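Local coordinates for flagellar hook-associated protein 3 (Bacillus cereus, PDB 5ZIY) that probably forms part of the junction between the flagellar hook and the filament, as a structural hook-associated protein of the bacterial flagellum, at residues S48-D53 against Q171-I176; N118-K123 against K131-G136. All blocks are in the same frame, centred on the assembly; numbering follows the deposited sequence.

Contact 1 of 2, residues S48-D53 against Q171-I176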
loop_
_atom_site.group_PDB
_atom_site.type_symbol
_atom_site.label_atom_id
_atom_site.label_comp_id
_atom_site.label_asym_id
_atom_site.label_seq_id
_atom_site.Cartn_x
_atom_site.Cartn_y
_atom_site.Cartn_z
ATOM N N SER A 48 10.826 -0.881 6.533
ATOM C CA SER A 48 10.954 0.049 7.631
ATOM C C SER A 48 10.629 -0.597 9.010
ATOM O O SER A 48 11.322 -0.383 10.015
ATOM C CB SER A 48 10.050 1.273 7.389
ATOM O OG SER A 48 10.516 1.988 6.249
ATOM N N LEU A 49 9.568 -1.385 9.067
ATOM C CA LEU A 49 9.126 -1.933 10.355
ATOM C C LEU A 49 10.101 -3.009 10.806
ATOM O O LEU A 49 10.402 -3.132 11.985
ATOM C CB LEU A 49 7.681 -2.444 10.301
ATOM C CG LEU A 49 6.665 -1.337 10.037
ATOM C CD1 LEU A 49 5.241 -1.933 10.145
ATOM C CD2 LEU A 49 6.821 -0.121 11.002
ATOM N N THR A 50 10.610 -3.758 9.835
ATOM C CA THR A 50 11.672 -4.724 10.052
ATOM C C THR A 50 12.862 -4.066 10.715
ATOM O O THR A 50 13.358 -4.552 11.717
ATOM C CB THR A 50 12.111 -5.377 8.705
ATOM O OG1 THR A 50 11.045 -6.199 8.228
ATOM C CG2 THR A 50 13.386 -6.223 8.883
ATOM N N ARG A 51 13.308 -2.946 10.165
ATOM C CA ARG A 51 14.433 -2.215 10.745
ATOM C C ARG A 51 14.094 -1.669 12.132
ATOM O O ARG A 51 14.922 -1.694 13.015
ATOM C CB ARG A 51 14.885 -1.103 9.793
ATOM C CG ARG A 51 16.015 -0.199 10.307
ATOM C CD ARG A 51 17.359 -0.850 10.309
ATOM N NE ARG A 51 18.406 0.075 10.757
ATOM C CZ ARG A 51 19.573 -0.297 11.279
ATOM N NH1 ARG A 51 19.856 -1.586 11.426
ATOM N NH2 ARG A 51 20.452 0.617 11.680
ATOM N N ALA A 52 12.860 -1.205 12.307
ATOM C CA ALA A 52 12.374 -0.707 13.613
ATOM C C ALA A 52 12.435 -1.801 14.650
ATOM O O ALA A 52 12.873 -1.544 15.774
ATOM C CB ALA A 52 10.931 -0.162 13.512
ATOM N N ASP A 53 11.968 -2.999 14.277
ATOM C CA ASP A 53 12.047 -4.202 15.135
ATOM C C ASP A 53 13.503 -4.506 15.549
ATOM O O ASP A 53 13.802 -4.698 16.723
ATOM C CB ASP A 53 11.469 -5.421 14.384
ATOM C CG ASP A 53 11.613 -6.730 15.150
ATOM O OD1 ASP A 53 10.861 -6.895 16.128
ATOM O OD2 ASP A 53 12.442 -7.623 14.773
ATOM N N GLN A 171 2.716 -7.153 15.516
ATOM C CA GLN A 171 1.314 -7.242 15.054
ATOM C C GLN A 171 0.975 -6.265 13.937
ATOM O O GLN A 171 0.254 -6.612 13.008
ATOM C CB GLN A 171 0.354 -7.034 16.215
ATOM C CG GLN A 171 0.376 -8.198 17.197
ATOM C CD GLN A 171 -0.463 -7.934 18.421
ATOM O OE1 GLN A 171 -0.794 -6.784 18.722
ATOM N NE2 GLN A 171 -0.808 -8.997 19.150
ATOM N N ASN A 172 1.512 -5.054 14.004
ATOM C CA ASN A 172 1.332 -4.100 12.906
ATOM C C ASN A 172 1.955 -4.596 11.610
ATOM O O ASN A 172 1.327 -4.556 10.568
ATOM C CB ASN A 172 1.933 -2.753 13.264
ATOM C CG ASN A 172 1.259 -2.096 14.447
ATOM O OD1 ASN A 172 0.103 -2.370 14.760
ATOM N ND2 ASN A 172 1.989 -1.183 15.097
ATOM N N LEU A 173 3.179 -5.109 11.703
ATOM C CA LEU A 173 3.906 -5.637 10.555
ATOM C C LEU A 173 3.153 -6.817 9.905
ATOM O O LEU A 173 3.074 -6.899 8.668
ATOM C CB LEU A 173 5.298 -6.083 10.997
ATOM C CG LEU A 173 6.245 -6.697 9.980
ATOM C CD1 LEU A 173 6.296 -5.833 8.747
ATOM C CD2 LEU A 173 7.619 -6.874 10.596
ATOM N N ASP A 174 2.590 -7.701 10.727
ATOM C CA ASP A 174 1.772 -8.810 10.210
ATOM C C ASP A 174 0.567 -8.270 9.439
ATOM O O ASP A 174 0.135 -8.829 8.450
ATOM C CB ASP A 174 1.244 -9.683 11.351
ATOM C CG ASP A 174 2.340 -10.439 12.086
ATOM O OD1 ASP A 174 3.452 -10.605 11.530
ATOM O OD2 ASP A 174 2.073 -10.886 13.231
ATOM N N GLY A 175 -0.019 -7.205 9.931
ATOM C CA GLY A 175 -1.037 -6.483 9.165
ATOM C C GLY A 175 -0.509 -5.997 7.808
ATOM O O GLY A 175 -1.196 -6.094 6.816
ATOM N N ILE A 176 0.719 -5.514 7.750
ATOM C CA ILE A 176 1.251 -5.006 6.471
ATOM C C ILE A 176 1.606 -6.180 5.548
ATOM O O ILE A 176 1.408 -6.120 4.334
ATOM C CB ILE A 176 2.538 -4.178 6.671
ATOM C CG1 ILE A 176 2.234 -2.883 7.459
ATOM C CG2 ILE A 176 3.263 -3.979 5.311
ATOM C CD1 ILE A 176 1.322 -1.863 6.752
#

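Contact 2 of 2, residues N118-K123 against K131-G136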
loop_
_atom_site.group_PDB
_atom_site.type_symbol
_atom_site.label_atom_id
_atom_site.label_comp_id
_atom_site.label_asym_id
_atom_site.label_seq_id
_atom_site.Cartn_x
_atom_site.Cartn_y
_atom_site.Cartn_z
ATOM N N ASN A 118 -14.421 6.590 2.511
ATOM C CA ASN A 118 -14.699 5.402 1.690
ATOM C C ASN A 118 -13.593 5.053 0.698
ATOM O O ASN A 118 -12.841 5.902 0.269
ATOM C CB ASN A 118 -16.016 5.583 0.936
ATOM C CG ASN A 118 -17.191 5.787 1.879
ATOM O OD1 ASN A 118 -17.573 4.879 2.647
ATOM N ND2 ASN A 118 -17.729 6.977 1.865
ATOM N N ASP A 119 -13.561 3.789 0.308
ATOM C CA ASP A 119 -12.684 3.287 -0.731
ATOM C C ASP A 119 -13.135 3.795 -2.078
ATOM O O ASP A 119 -14.298 4.168 -2.234
ATOM C CB ASP A 119 -12.765 1.770 -0.760
ATOM C CG ASP A 119 -12.265 1.134 0.514
ATOM O OD1 ASP A 119 -11.516 1.798 1.260
ATOM O OD2 ASP A 119 -12.656 -0.034 0.789
ATOM N N VAL A 120 -12.199 3.829 -3.030
ATOM C CA VAL A 120 -12.466 4.117 -4.444
ATOM C C VAL A 120 -12.249 2.813 -5.258
ATOM O O VAL A 120 -11.141 2.279 -5.298
ATOM C CB VAL A 120 -11.540 5.216 -5.009
ATOM C CG1 VAL A 120 -11.708 5.329 -6.533
ATOM C CG2 VAL A 120 -11.817 6.571 -4.301
ATOM N N ASN A 121 -13.330 2.343 -5.881
ATOM C CA ASN A 121 -13.372 1.177 -6.747
ATOM C C ASN A 121 -13.157 1.530 -8.183
ATOM O O ASN A 121 -13.665 2.528 -8.660
ATOM C CB ASN A 121 -14.721 0.467 -6.675
ATOM C CG ASN A 121 -14.839 -0.434 -5.449
ATOM O OD1 ASN A 121 -13.892 -0.558 -4.648
ATOM N ND2 ASN A 121 -15.980 -1.095 -5.316
ATOM N N TRP A 122 -12.397 0.678 -8.863
ATOM C CA TRP A 122 -12.186 0.756 -10.314
ATOM C C TRP A 122 -12.773 -0.559 -10.888
ATOM O O TRP A 122 -12.796 -1.645 -10.204
ATOM C CB TRP A 122 -10.694 0.775 -10.634
ATOM C CG TRP A 122 -10.063 2.050 -10.568
ATOM C CD1 TRP A 122 -10.539 3.181 -9.979
ATOM C CD2 TRP A 122 -8.801 2.394 -11.131
ATOM N NE1 TRP A 122 -9.648 4.196 -10.132
ATOM C CE2 TRP A 122 -8.582 3.755 -10.858
ATOM C CE3 TRP A 122 -7.859 1.697 -11.878
ATOM C CZ2 TRP A 122 -7.441 4.419 -11.248
ATOM C CZ3 TRP A 122 -6.734 2.349 -12.276
ATOM C CH2 TRP A 122 -6.527 3.707 -11.956
ATOM N N LYS A 123 -13.260 -0.450 -12.107
ATOM C CA LYS A 123 -13.980 -1.535 -12.702
ATOM C C LYS A 123 -13.494 -1.748 -14.118
ATOM O O LYS A 123 -13.536 -0.863 -14.927
ATOM C CB LYS A 123 -15.445 -1.193 -12.661
ATOM C CG LYS A 123 -16.310 -2.150 -13.338
ATOM C CD LYS A 123 -17.745 -1.762 -13.123
ATOM C CE LYS A 123 -18.612 -2.368 -14.180
ATOM N NZ LYS A 123 -19.957 -2.667 -13.653
ATOM N N LYS A 131 -10.653 -2.558 -5.339
ATOM C CA LYS A 131 -10.402 -1.326 -4.602
ATOM C C LYS A 131 -9.087 -0.777 -5.008
ATOM O O LYS A 131 -8.074 -1.404 -4.753
ATOM C CB LYS A 131 -10.381 -1.597 -3.109
ATOM C CG LYS A 131 -11.697 -2.191 -2.595
ATOM C CD LYS A 131 -11.451 -2.974 -1.334
ATOM C CE LYS A 131 -12.755 -3.530 -0.707
ATOM N NZ LYS A 131 -13.568 -2.355 -0.259
ATOM N N ALA A 132 -9.095 0.378 -5.667
ATOM C CA ALA A 132 -7.898 1.007 -6.160
ATOM C C ALA A 132 -7.300 1.955 -5.109
ATOM O O ALA A 132 -6.066 2.036 -4.993
ATOM C CB ALA A 132 -8.200 1.784 -7.418
ATOM N N PHE A 133 -8.163 2.737 -4.421
ATOM C CA PHE A 133 -7.704 3.697 -3.391
ATOM C C PHE A 133 -8.501 3.446 -2.132
ATOM O O PHE A 133 -9.727 3.360 -2.181
ATOM C CB PHE A 133 -7.837 5.140 -3.867
ATOM C CG PHE A 133 -7.148 5.388 -5.163
ATOM C CD1 PHE A 133 -5.831 5.789 -5.181
ATOM C CD2 PHE A 133 -7.808 5.209 -6.360
ATOM C CE1 PHE A 133 -5.173 6.004 -6.356
ATOM C CE2 PHE A 133 -7.132 5.433 -7.588
ATOM C CZ PHE A 133 -5.810 5.815 -7.575
ATOM N N ARG A 134 -7.809 3.214 -1.022
ATOM C CA ARG A 134 -8.493 2.653 0.160
ATOM C C ARG A 134 -8.270 3.514 1.345
ATOM O O ARG A 134 -7.285 4.215 1.410
ATOM C CB ARG A 134 -7.971 1.233 0.452
ATOM C CG ARG A 134 -8.391 0.250 -0.583
ATOM C CD ARG A 134 -7.795 -1.169 -0.346
ATOM N NE ARG A 134 -8.489 -1.886 0.713
ATOM C CZ ARG A 134 -8.342 -3.188 0.963
ATOM N NH1 ARG A 134 -7.497 -3.908 0.253
ATOM N NH2 ARG A 134 -9.033 -3.766 1.940
ATOM N N ASN A 135 -9.231 3.504 2.251
ATOM C CA ASN A 135 -9.109 4.112 3.569
ATOM C C ASN A 135 -8.122 3.260 4.362
ATOM O O ASN A 135 -8.443 2.165 4.714
ATOM C CB ASN A 135 -10.493 4.127 4.236
ATOM C CG ASN A 135 -10.475 4.619 5.681
ATOM O OD1 ASN A 135 -9.489 4.455 6.406
ATOM N ND2 ASN A 135 -11.619 5.203 6.120
ATOM N N GLY A 136 -6.917 3.780 4.622
ATOM C CA GLY A 136 -5.825 2.991 5.239
ATOM C C GLY A 136 -5.670 3.191 6.742
ATOM O O GLY A 136 -4.662 2.801 7.314
HETATM O O HOH W 1 -10.191 -0.566 2.944
#

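Contact 1 of 2, residues S48-D53 against Q171-I176
L49 and L173 carry this contact between two long helices that run antiparallel. The axes of the two segments approach to 10.3 Å, with their directions 161° apart. The CA atoms of L49 and L173 are the nearest pair, at 6.4 Å.

In the first segment, S48 faces another way and packs on I79 and V83 of helix 67-87.

L49 follows and reaches straight across. Its side chain is extended at chi2 (-174°), and CD1 leads. L49 CD1 comes to rest on the backbone of the other helix, 4.0 Å from L173 CA. One turn further along that helix, I176 CG1 lies 4.1 Å from L49 CD1. The base of the side chain is used too: L49 CB meets L173 CD1 at 4.0 Å. The two leucines therefore overlap alongside each other, each with a branch near the inner part of its partner. L173 manages this with CG anti to its backbone N (chi1 179°). N172 borders the group, and its ND2 makes a weak hydrogen bond to T146. V143 and L147 of helix 137-155 also pack on L49. The backbone of L49 is held as well, since its O accepts a hydrogen bond from N169 ND2.

T50 lies at the margin. Its OG1 is 4.2 Å from L173 CD2, a plain van der Waals approach. The hydroxyl is hydrogen-bonded to L46 O, one turn back in its own helix.

D53 closes the segment. It points toward the other helix and packs on L166, N169 and K170, a little earlier in helix 162-204.

The arrangement is apolar side-chain packing in an antiparallel helical bundle, here joining helix 8-60 to helix 162-204.

Contact 2 of 2, residues N118-K123 against K131-G136
V120 and F133 pair across an antiparallel beta hairpin that contains a classic beta bulge. Two residues, A132 and F133, sit opposite the single residue V120.

Backbone bonds define the bulge. V120 N donates to F133 O at 2.7 Å and is nearly straight. V120 O accepts twice: from A132 N at 2.8 Å, bent to 145°, and from F133 N at 3.1 Å.

Apolar contacts lie beside the bulge. The side chains of V120 and F133, a hydrogen-bonded pair, run alongside each other, with CG1 of V120 at the edge of the phenyl ring. The methyl of A132 sits over one face of the W122 indole, its CB 3.6 Å from the centroid of the five-membered ring. The edge of F133 turns toward the face of W122 in an offset edge-to-face pair, with planes at 68°. W122 also packs on D30, S31 and V34 of helix 8-60.

The polar contacts gather at D119. A bend at the end of the K131 chain (chi4 -66°) brings K131 NZ to D119 OD2 in a salt bridge of 2.7 Å, on the anti lone pair of that oxygen. The nearby positive charges would probably favour the ionised carboxylate. On the other oxygen, D119 OD1 accepts from N135 N at 3.0 Å. A water donates to OD1 and accepts from R134 NE, in the plane of the guanidinium group.

How the contacts relate
From the N terminus, helix 8-60 brings in 48-53, the first half of contact 1. The chain then runs through helix 67-87 and the short strands 90-91 and 94-95. Segment 118-123 opens contact 2, and seven residues later 131-136 closes it. Helix 137-155 follows, and helix 162-204 supplies 171-176, which closes contact 1 over a gap of 117 residues. The small loop of contact 2 thus lies wholly within the large one. Contact 1 ties two long bundle helices together, while contact 2 holds a local hairpin. Their centres are 23 Å apart on opposite sides of the chain's centre, and they do not touch.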